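PDB 3TEV: glycosyl hyrolase, family 3 from Deinococcus radiodurans, which probably hydrolyses O-glycosyl bonds using a TIM-barrel domain of glycoside hydrolase family 3. Local coordinates for residues R17-G28 and H42-N53; V138-R148 and K178-T186. All blocks are in the same frame, centred on the assembly; numbering follows the deposited sequence.

Interaction 1. Residues R17-G28 and H42-N53; sequences RPGQLLMIDLPG and HGIGAVCLFGKN
Ile-24 and Val-47 pair in parallel between neighbouring strands 22-24 and 46-49 of the barrel sheet; the two strand axes approach to 4.3 Å, with their N-to-C directions 32° apart. Ile-24 bonds to the residues on either side of Val-47: its N gives to Ala-46 O at 3.1 Å, and Cys-48 N gives to Ile-24 O at 3.0 Å. On one face, the selenium of Met-23, a selenomethionine, reaches Cys-48 CB. On the other, Ile-24 CG1 meets Val-47 CG2, and Leu-26 crosses Val-47 at about a right angle, CD1 against CG1. Helix 33-42 links the strands in a beta-alpha-beta unit, and its Leu-39 touches both Ile-24 and Ile-44. Past the strands the chemistry turns polar. Asn-53, with CG anti to its carbonyl carbon (chi1 -47°), aims ND2 at two carbonyl oxygens that lie in its amide plane, Leu-26 O and Gly-28 O, both 3.0 Å away, each met from above its own carbonyl plane. Lys-52 NZ reaches Leu-26 O from the opposite face and makes a salt bridge to Asp-25 OD2 at 2.9 Å from above the carboxylate plane, while Asp-25 OD1 takes the N-H of Gly-294. At the other end, the Arg-17 guanidinium lays one face over His-42 C.

Interaction 2. Residues V138-R148 and K178-T186; sequences VNPANPVIGDR and KHFPGHGDT
Asp-185 OD1 is gripped by two asparagine amides, making the polar end the closely bonded part of this loop-to-loop contact. Asn-139 ND2 approaches on the syn side at 3.1 Å and Asn-142 ND2 on the anti side, also at 3.1 Å, from opposite faces of the carboxylate plane. In Asn-142, chi1 of -175°, CG anti to the backbone N, carries the amide toward 185-186, where the same ND2 also bonds to Thr-186 O at 3.0 Å, so one amide nitrogen bridges side chain and backbone. A type I turn from Asn-139 to Asn-142 brings both amides within reach of the one oxygen, and OD2 of Asp-185 pairs with Lys-199. These loops follow strands 128-129 and 174-180, at the C-terminal ends of barrel strands, where TIM barrels carry their active sites. Farther along the loop, Val-144 CG1 comes within 3.6 Å of His-183 ND1, a buried nitrogen with no polar partner in the model, and Ile-145 CD1 meets His-183 CB at 3.8 Å. Packing is looser toward exposed Arg-148: its NH1 lies 4.0 Å from His-179 CE1, at the ring edge, with guanidinium and ring planes 79° apart. His-179 ND1 instead bonds to Asp-135, and Lys-178 NZ to Phe-130 O.

In the fold
Both contacts reach the same eight-stranded parallel sheet, yet they lie on opposite sides of the chain's centre, with their own centres 28 Å apart and nearest atoms about 8 Å apart. Interaction 1 joins adjacent strands and buries 961 Å², with 11 of 21 touching residues buried; interaction 2 joins loops beyond strands 128-129 and 174-180 and buries 473 Å², with 5 of 12 buried. Backbone pairing and aliphatic packing dominate the first, whereas amide-to-carboxylate bonds carry the second, which has no direct backbone-to-backbone hydrogen bond. Phe-130 gives them a common neighbour: the side chains of Met-23 and Cys-48 rest on it, while its carbonyl accepts from Lys-178 NZ.

Interaction 1. Residues R17-G28 and H42-N53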
loop_
_atom_site.group_PDB
_atom_site.type_symbol
_atom_site.label_atom_id
_atom_site.label_comp_id
_atom_site.label_asym_id
_atom_site.label_seq_id
_atom_site.Cartn_x
_atom_site.Cartn_y
_atom_site.Cartn_z
ATOM N N ARG A 17 -5.828 17.815 7.253
ATOM C CA ARG A 17 -5.853 18.406 5.927
ATOM C C ARG A 17 -5.980 17.321 4.866
ATOM O O ARG A 17 -5.518 16.208 5.068
ATOM C CB ARG A 17 -4.596 19.213 5.700
ATOM C CG ARG A 17 -4.417 20.302 6.743
ATOM C CD ARG A 17 -3.113 21.007 6.526
ATOM N NE ARG A 17 -3.177 21.773 5.287
ATOM C CZ ARG A 17 -2.132 22.365 4.718
ATOM N NH1 ARG A 17 -0.918 22.265 5.291
ATOM N NH2 ARG A 17 -2.316 23.052 3.580
ATOM N N PRO A 18 -6.597 17.654 3.719
ATOM C CA PRO A 18 -6.771 16.636 2.673
ATOM C C PRO A 18 -5.446 16.028 2.233
ATOM O O PRO A 18 -5.397 14.850 1.982
ATOM C CB PRO A 18 -7.429 17.399 1.511
ATOM C CG PRO A 18 -7.381 18.859 1.886
ATOM C CD PRO A 18 -7.216 18.948 3.371
ATOM N N GLY A 19 -4.376 16.820 2.163
ATOM C CA GLY A 19 -3.072 16.278 1.747
ATOM C C GLY A 19 -2.488 15.233 2.684
ATOM O O GLY A 19 -1.629 14.452 2.286
ATOM N N GLN A 20 -2.942 15.211 3.934
ATOM C CA GLN A 20 -2.440 14.254 4.920
ATOM C C GLN A 20 -3.007 12.843 4.713
ATOM O O GLN A 20 -2.598 11.887 5.390
ATOM C CB GLN A 20 -2.733 14.774 6.324
ATOM C CG GLN A 20 -1.962 16.084 6.629
ATOM C CD GLN A 20 -2.374 16.774 7.922
ATOM O OE1 GLN A 20 -3.528 16.653 8.388
ATOM N NE2 GLN A 20 -1.426 17.543 8.503
ATOM N N LEU A 21 -3.927 12.710 3.754
ATOM C CA LEU A 21 -4.545 11.409 3.453
ATOM C C LEU A 21 -4.116 10.873 2.087
ATOM O O LEU A 21 -4.660 9.884 1.610
ATOM C CB LEU A 21 -6.077 11.512 3.539
ATOM C CG LEU A 21 -6.640 12.081 4.853
ATOM C CD1 LEU A 21 -8.153 12.412 4.721
ATOM C CD2 LEU A 21 -6.357 11.150 6.042
ATOM N N LEU A 22 -3.144 11.534 1.455
ATOM C CA LEU A 22 -2.687 11.118 0.130
ATOM C C LEU A 22 -1.229 10.707 0.110
ATOM O O LEU A 22 -0.398 11.258 0.848
ATOM C CB LEU A 22 -2.876 12.226 -0.908
ATOM C CG LEU A 22 -4.207 12.933 -1.119
ATOM C CD1 LEU A 22 -4.070 13.853 -2.354
ATOM C CD2 LEU A 22 -5.352 11.939 -1.316
HETATM N N MSE A 23 -0.917 9.771 -0.769
HETATM C CA MSE A 23 0.450 9.389 -1.052
HETATM C C MSE A 23 0.638 9.691 -2.537
HETATM O O MSE A 23 -0.106 9.175 -3.399
HETATM C CB MSE A 23 0.679 7.898 -0.772
HETATM C CG MSE A 23 2.080 7.394 -1.140
HETATM SE SE MSE A 23 2.376 5.533 -0.592
HETATM C CE MSE A 23 3.312 5.791 1.086
ATOM N N ILE A 24 1.622 10.523 -2.839
ATOM C CA ILE A 24 1.833 10.964 -4.207
ATOM C C ILE A 24 3.193 10.532 -4.725
ATOM O O ILE A 24 4.068 10.151 -3.944
ATOM C CB ILE A 24 1.741 12.489 -4.313
ATOM C CG1 ILE A 24 2.881 13.132 -3.530
ATOM C CG2 ILE A 24 0.378 12.989 -3.841
ATOM C CD1 ILE A 24 3.055 14.643 -3.842
ATOM N N ASP A 25 3.372 10.618 -6.038
ATOM C CA ASP A 25 4.677 10.385 -6.641
ATOM C C ASP A 25 5.347 11.701 -7.002
ATOM O O ASP A 25 4.691 12.749 -7.074
ATOM C CB ASP A 25 4.594 9.418 -7.850
ATOM C CG ASP A 25 3.655 9.905 -8.970
ATOM O OD1 ASP A 25 2.655 10.620 -8.715
ATOM O OD2 ASP A 25 3.916 9.545 -10.136
ATOM N N LEU A 26 6.657 11.623 -7.223
ATOM C CA LEU A 26 7.501 12.774 -7.520
ATOM C C LEU A 26 8.107 12.621 -8.913
ATOM O O LEU A 26 8.274 11.507 -9.395
ATOM C CB LEU A 26 8.615 12.864 -6.479
ATOM C CG LEU A 26 8.125 12.853 -5.031
ATOM C CD1 LEU A 26 9.275 12.608 -4.068
ATOM C CD2 LEU A 26 7.353 14.143 -4.703
ATOM N N PRO A 27 8.434 13.751 -9.567
ATOM C CA PRO A 27 8.878 13.689 -10.970
ATOM C C PRO A 27 10.261 13.060 -11.221
ATOM O O PRO A 27 10.435 12.361 -12.222
ATOM C CB PRO A 27 8.860 15.156 -11.422
ATOM C CG PRO A 27 8.807 15.978 -10.171
ATOM C CD PRO A 27 8.194 15.133 -9.099
ATOM N N GLY A 28 11.230 13.296 -10.344
ATOM C CA GLY A 28 12.588 12.831 -10.602
ATOM C C GLY A 28 13.475 12.499 -9.411
ATOM O O GLY A 28 12.996 12.357 -8.295
ATOM N N HIS A 42 0.448 21.836 0.719
ATOM C CA HIS A 42 -0.694 20.965 0.966
ATOM C C HIS A 42 -0.505 20.055 2.172
ATOM O O HIS A 42 -1.405 19.287 2.501
ATOM C CB HIS A 42 -1.017 20.131 -0.302
ATOM C CG HIS A 42 -1.342 20.975 -1.490
ATOM N ND1 HIS A 42 -2.487 21.744 -1.561
ATOM C CD2 HIS A 42 -0.650 21.231 -2.624
ATOM C CE1 HIS A 42 -2.499 22.414 -2.701
ATOM N NE2 HIS A 42 -1.397 22.123 -3.365
ATOM N N GLY A 43 0.658 20.134 2.815
ATOM C CA GLY A 43 0.985 19.275 3.961
ATOM C C GLY A 43 0.985 17.797 3.592
ATOM O O GLY A 43 0.544 16.951 4.375
ATOM N N ILE A 44 1.458 17.466 2.396
ATOM C CA ILE A 44 1.402 16.091 1.943
ATOM C C ILE A 44 2.257 15.247 2.920
ATOM O O ILE A 44 3.350 15.625 3.262
ATOM C CB ILE A 44 1.961 15.972 0.503
ATOM C CG1 ILE A 44 1.172 16.852 -0.483
ATOM C CG2 ILE A 44 2.101 14.501 0.074
ATOM C CD1 ILE A 44 -0.093 16.277 -0.951
ATOM N N GLY A 45 1.743 14.121 3.378
ATOM C CA GLY A 45 2.467 13.367 4.390
ATOM C C GLY A 45 3.065 12.063 3.880
ATOM O O GLY A 45 3.768 11.380 4.623
ATOM N N ALA A 46 2.809 11.712 2.622
ATOM C CA ALA A 46 3.296 10.433 2.123
ATOM C C ALA A 46 3.691 10.519 0.660
ATOM O O ALA A 46 3.004 11.160 -0.131
ATOM C CB ALA A 46 2.265 9.339 2.365
ATOM N N VAL A 47 4.805 9.877 0.315
ATOM C CA VAL A 47 5.280 9.803 -1.066
ATOM C C VAL A 47 5.761 8.396 -1.374
ATOM O O VAL A 47 6.305 7.720 -0.495
ATOM C CB VAL A 47 6.464 10.751 -1.324
ATOM C CG1 VAL A 47 7.189 10.324 -2.583
ATOM C CG2 VAL A 47 5.993 12.188 -1.435
ATOM N N CYS A 48 5.563 7.949 -2.612
ATOM C CA CYS A 48 6.070 6.644 -3.034
ATOM C C CYS A 48 7.092 6.904 -4.116
ATOM O O CYS A 48 6.851 7.721 -5.006
ATOM C CB CYS A 48 4.961 5.714 -3.534
ATOM S SG CYS A 48 5.624 4.009 -3.853
ATOM N N LEU A 49 8.243 6.253 -4.009
ATOM C CA LEU A 49 9.319 6.399 -4.989
ATOM C C LEU A 49 9.348 5.232 -5.962
ATOM O O LEU A 49 9.031 4.106 -5.596
ATOM C CB LEU A 49 10.663 6.506 -4.288
ATOM C CG LEU A 49 10.817 7.638 -3.277
ATOM C CD1 LEU A 49 12.143 7.519 -2.580
ATOM C CD2 LEU A 49 10.664 9.014 -3.928
ATOM N N PHE A 50 9.721 5.522 -7.204
ATOM C CA PHE A 50 9.815 4.532 -8.276
ATOM C C PHE A 50 11.154 4.689 -9.008
ATOM O O PHE A 50 11.950 5.564 -8.677
ATOM C CB PHE A 50 8.659 4.718 -9.263
ATOM C CG PHE A 50 7.307 4.551 -8.644
ATOM C CD1 PHE A 50 6.693 3.304 -8.613
ATOM C CD2 PHE A 50 6.651 5.634 -8.070
ATOM C CE1 PHE A 50 5.432 3.143 -8.013
ATOM C CE2 PHE A 50 5.399 5.489 -7.474
ATOM C CZ PHE A 50 4.785 4.248 -7.442
ATOM N N GLY A 51 11.380 3.850 -10.014
ATOM C CA GLY A 51 12.615 3.863 -10.807
ATOM C C GLY A 51 13.009 5.251 -11.273
ATOM O O GLY A 51 14.173 5.641 -11.158
ATOM N N LYS A 52 12.036 6.018 -11.761
ATOM C CA LYS A 52 12.279 7.402 -12.160
ATOM C C LYS A 52 12.889 8.279 -11.043
ATOM O O LYS A 52 13.369 9.370 -11.323
ATOM C CB LYS A 52 10.978 8.042 -12.668
ATOM C CG LYS A 52 9.888 8.223 -11.582
ATOM C CD LYS A 52 8.701 9.032 -12.089
ATOM C CE LYS A 52 7.505 8.814 -11.178
ATOM N NZ LYS A 52 6.535 9.925 -11.250
ATOM N N ASN A 53 12.844 7.829 -9.785
ATOM C CA ASN A 53 13.394 8.629 -8.667
ATOM C C ASN A 53 14.731 8.123 -8.127
ATOM O O ASN A 53 15.265 8.705 -7.171
ATOM C CB ASN A 53 12.409 8.698 -7.496
ATOM C CG ASN A 53 10.990 9.037 -7.928
ATOM O OD1 ASN A 53 10.100 8.173 -7.898
ATOM N ND2 ASN A 53 10.767 10.295 -8.330
HETATM O O HOH W 1 -4.170 19.584 2.251
HETATM O O HOH W 2 1.188 17.729 7.055
HETATM O O HOH W 3 7.796 9.017 -7.185
#

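Interaction 2. Residues V138-R148 and K178-T186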
loop_
_atom_site.group_PDB
_atom_site.type_symbol
_atom_site.label_atom_id
_atom_site.label_comp_id
_atom_site.label_asym_id
_atom_site.label_seq_id
_atom_site.Cartn_x
_atom_site.Cartn_y
_atom_site.Cartn_z
ATOM N N VAL A 138 -1.943 -19.690 -7.568
ATOM C CA VAL A 138 -2.650 -20.978 -7.379
ATOM C C VAL A 138 -2.993 -21.685 -8.684
ATOM O O VAL A 138 -2.952 -22.909 -8.757
ATOM C CB VAL A 138 -3.933 -20.831 -6.475
ATOM C CG1 VAL A 138 -4.996 -19.940 -7.134
ATOM C CG2 VAL A 138 -4.518 -22.206 -6.098
ATOM N N ASN A 139 -3.333 -20.902 -9.701
ATOM C CA ASN A 139 -3.733 -21.426 -10.996
ATOM C C ASN A 139 -2.522 -21.425 -11.931
ATOM O O ASN A 139 -1.997 -20.354 -12.265
ATOM C CB ASN A 139 -4.877 -20.577 -11.571
ATOM C CG ASN A 139 -5.769 -21.341 -12.562
ATOM O OD1 ASN A 139 -5.407 -22.403 -13.086
ATOM N ND2 ASN A 139 -6.948 -20.775 -12.829
ATOM N N PRO A 140 -2.055 -22.627 -12.332
ATOM C CA PRO A 140 -0.917 -22.715 -13.252
ATOM C C PRO A 140 -1.224 -22.094 -14.624
ATOM O O PRO A 140 -0.354 -21.430 -15.198
ATOM C CB PRO A 140 -0.656 -24.230 -13.366
ATOM C CG PRO A 140 -1.927 -24.888 -12.934
ATOM C CD PRO A 140 -2.541 -23.957 -11.917
ATOM N N ALA A 141 -2.452 -22.283 -15.118
ATOM C CA ALA A 141 -2.885 -21.735 -16.414
ATOM C C ALA A 141 -3.305 -20.254 -16.354
ATOM O O ALA A 141 -3.798 -19.701 -17.338
ATOM C CB ALA A 141 -4.003 -22.599 -17.018
ATOM N N ASN A 142 -3.097 -19.620 -15.201
ATOM C CA ASN A 142 -3.360 -18.190 -15.024
ATOM C C ASN A 142 -2.329 -17.538 -14.082
ATOM O O ASN A 142 -2.668 -17.179 -12.947
ATOM C CB ASN A 142 -4.802 -17.962 -14.527
ATOM C CG ASN A 142 -5.180 -16.478 -14.443
ATOM O OD1 ASN A 142 -4.726 -15.662 -15.246
ATOM N ND2 ASN A 142 -6.021 -16.131 -13.467
ATOM N N PRO A 143 -1.062 -17.389 -14.547
ATOM C CA PRO A 143 -0.061 -16.754 -13.684
ATOM C C PRO A 143 -0.122 -15.215 -13.755
ATOM O O PRO A 143 0.642 -14.595 -14.502
ATOM C CB PRO A 143 1.271 -17.298 -14.225
ATOM C CG PRO A 143 0.999 -17.657 -15.676
ATOM C CD PRO A 143 -0.500 -17.759 -15.866
ATOM N N VAL A 144 -1.042 -14.618 -12.997
ATOM C CA VAL A 144 -1.192 -13.154 -12.945
ATOM C C VAL A 144 0.018 -12.527 -12.236
ATOM O O VAL A 144 0.535 -11.480 -12.656
ATOM C CB VAL A 144 -2.518 -12.711 -12.227
ATOM C CG1 VAL A 144 -2.653 -11.181 -12.201
ATOM C CG2 VAL A 144 -3.748 -13.336 -12.887
ATOM N N ILE A 145 0.462 -13.194 -11.169
ATOM C CA ILE A 145 1.530 -12.692 -10.310
ATOM C C ILE A 145 2.870 -13.358 -10.651
ATOM O O ILE A 145 3.887 -12.669 -10.804
ATOM C CB ILE A 145 1.134 -12.811 -8.804
ATOM C CG1 ILE A 145 -0.139 -11.983 -8.505
ATOM C CG2 ILE A 145 2.296 -12.428 -7.872
ATOM C CD1 ILE A 145 -0.124 -10.477 -8.973
ATOM N N GLY A 146 2.855 -14.685 -10.790
ATOM C CA GLY A 146 4.017 -15.449 -11.279
ATOM C C GLY A 146 5.214 -15.481 -10.342
ATOM O O GLY A 146 5.101 -15.946 -9.205
ATOM N N ASP A 147 6.355 -14.987 -10.840
ATOM C CA ASP A 147 7.630 -14.874 -10.092
ATOM C C ASP A 147 7.519 -14.213 -8.717
ATOM O O ASP A 147 8.260 -14.548 -7.784
ATOM C CB ASP A 147 8.624 -14.026 -10.893
ATOM C CG ASP A 147 9.091 -14.703 -12.140
ATOM O OD1 ASP A 147 9.220 -15.951 -12.132
ATOM O OD2 ASP A 147 9.341 -13.978 -13.133
ATOM N N ARG A 148 6.608 -13.252 -8.627
ATOM C CA ARG A 148 6.529 -12.336 -7.500
ATOM C C ARG A 148 5.806 -12.917 -6.278
ATOM O O ARG A 148 5.847 -12.324 -5.203
ATOM C CB ARG A 148 5.890 -11.017 -7.949
ATOM C CG ARG A 148 6.557 -10.367 -9.173
ATOM C CD ARG A 148 5.676 -9.262 -9.751
ATOM N NE ARG A 148 5.137 -8.420 -8.678
ATOM C CZ ARG A 148 4.077 -7.618 -8.774
ATOM N NH1 ARG A 148 3.695 -6.916 -7.712
ATOM N NH2 ARG A 148 3.398 -7.520 -9.913
ATOM N N LYS A 178 0.546 -6.955 0.157
ATOM C CA LYS A 178 -0.327 -6.687 -0.986
ATOM C C LYS A 178 -0.633 -7.993 -1.753
ATOM O O LYS A 178 0.086 -8.975 -1.561
ATOM C CB LYS A 178 0.324 -5.652 -1.892
ATOM C CG LYS A 178 1.717 -6.016 -2.316
ATOM C CD LYS A 178 2.416 -4.872 -3.046
ATOM C CE LYS A 178 3.603 -5.434 -3.822
ATOM N NZ LYS A 178 4.487 -4.370 -4.347
ATOM N N HIS A 179 -1.704 -8.054 -2.562
ATOM C CA HIS A 179 -2.756 -7.017 -2.690
ATOM C C HIS A 179 -4.070 -7.560 -2.156
ATOM O O HIS A 179 -4.706 -8.405 -2.790
ATOM C CB HIS A 179 -2.995 -6.651 -4.149
ATOM C CG HIS A 179 -1.751 -6.354 -4.909
ATOM N ND1 HIS A 179 -0.822 -7.326 -5.216
ATOM C CD2 HIS A 179 -1.286 -5.196 -5.444
ATOM C CE1 HIS A 179 0.168 -6.778 -5.903
ATOM N NE2 HIS A 179 -0.088 -5.486 -6.052
ATOM N N PHE A 180 -4.488 -7.063 -1.012
ATOM C CA PHE A 180 -5.662 -7.572 -0.359
ATOM C C PHE A 180 -6.929 -7.292 -1.191
ATOM O O PHE A 180 -7.112 -6.185 -1.677
ATOM C CB PHE A 180 -5.755 -6.927 1.014
ATOM C CG PHE A 180 -6.881 -7.422 1.826
ATOM C CD1 PHE A 180 -6.753 -8.600 2.558
ATOM C CD2 PHE A 180 -8.081 -6.725 1.854
ATOM C CE1 PHE A 180 -7.808 -9.064 3.311
ATOM C CE2 PHE A 180 -9.138 -7.186 2.592
ATOM C CZ PHE A 180 -9.010 -8.358 3.322
ATOM N N PRO A 181 -7.828 -8.278 -1.319
ATOM C CA PRO A 181 -7.837 -9.583 -0.677
ATOM C C PRO A 181 -7.151 -10.746 -1.419
ATOM O O PRO A 181 -7.383 -11.895 -1.047
ATOM C CB PRO A 181 -9.338 -9.884 -0.507
ATOM C CG PRO A 181 -10.074 -8.745 -1.053
ATOM C CD PRO A 181 -9.138 -7.956 -1.899
ATOM N N GLY A 182 -6.326 -10.466 -2.433
ATOM C CA GLY A 182 -5.517 -11.500 -3.099
ATOM C C GLY A 182 -5.653 -11.458 -4.606
ATOM O O GLY A 182 -6.747 -11.708 -5.137
ATOM N N HIS A 183 -4.539 -11.169 -5.291
ATOM C CA HIS A 183 -4.503 -10.945 -6.749
ATOM C C HIS A 183 -4.188 -12.209 -7.532
ATOM O O HIS A 183 -4.114 -12.177 -8.774
ATOM C CB HIS A 183 -3.429 -9.919 -7.102
ATOM C CG HIS A 183 -3.821 -8.981 -8.206
ATOM N ND1 HIS A 183 -4.148 -9.412 -9.480
ATOM C CD2 HIS A 183 -3.938 -7.626 -8.225
ATOM C CE1 HIS A 183 -4.458 -8.367 -10.233
ATOM N NE2 HIS A 183 -4.339 -7.272 -9.497
ATOM N N GLY A 184 -3.987 -13.311 -6.817
ATOM C CA GLY A 184 -3.453 -14.519 -7.427
ATOM C C GLY A 184 -4.190 -15.122 -8.616
ATOM O O GLY A 184 -3.558 -15.658 -9.527
ATOM N N ASP A 185 -5.518 -15.049 -8.626
ATOM C CA ASP A 185 -6.293 -15.820 -9.604
ATOM C C ASP A 185 -7.504 -15.070 -10.177
ATOM O O ASP A 185 -8.636 -15.555 -10.152
ATOM C CB ASP A 185 -6.692 -17.163 -8.991
ATOM C CG ASP A 185 -7.280 -18.125 -10.007
ATOM O OD1 ASP A 185 -6.906 -18.087 -11.205
ATOM O OD2 ASP A 185 -8.135 -18.925 -9.594
ATOM N N THR A 186 -7.227 -13.888 -10.718
ATOM C CA THR A 186 -8.260 -12.945 -11.180
ATOM C C THR A 186 -8.562 -13.148 -12.663
ATOM O O THR A 186 -7.693 -13.622 -13.393
ATOM C CB THR A 186 -7.820 -11.482 -10.914
ATOM O OG1 THR A 186 -6.569 -11.214 -11.563
ATOM C CG2 THR A 186 -7.621 -11.253 -9.436
HETATM O O HOH W 4 -0.488 -15.741 -10.046
#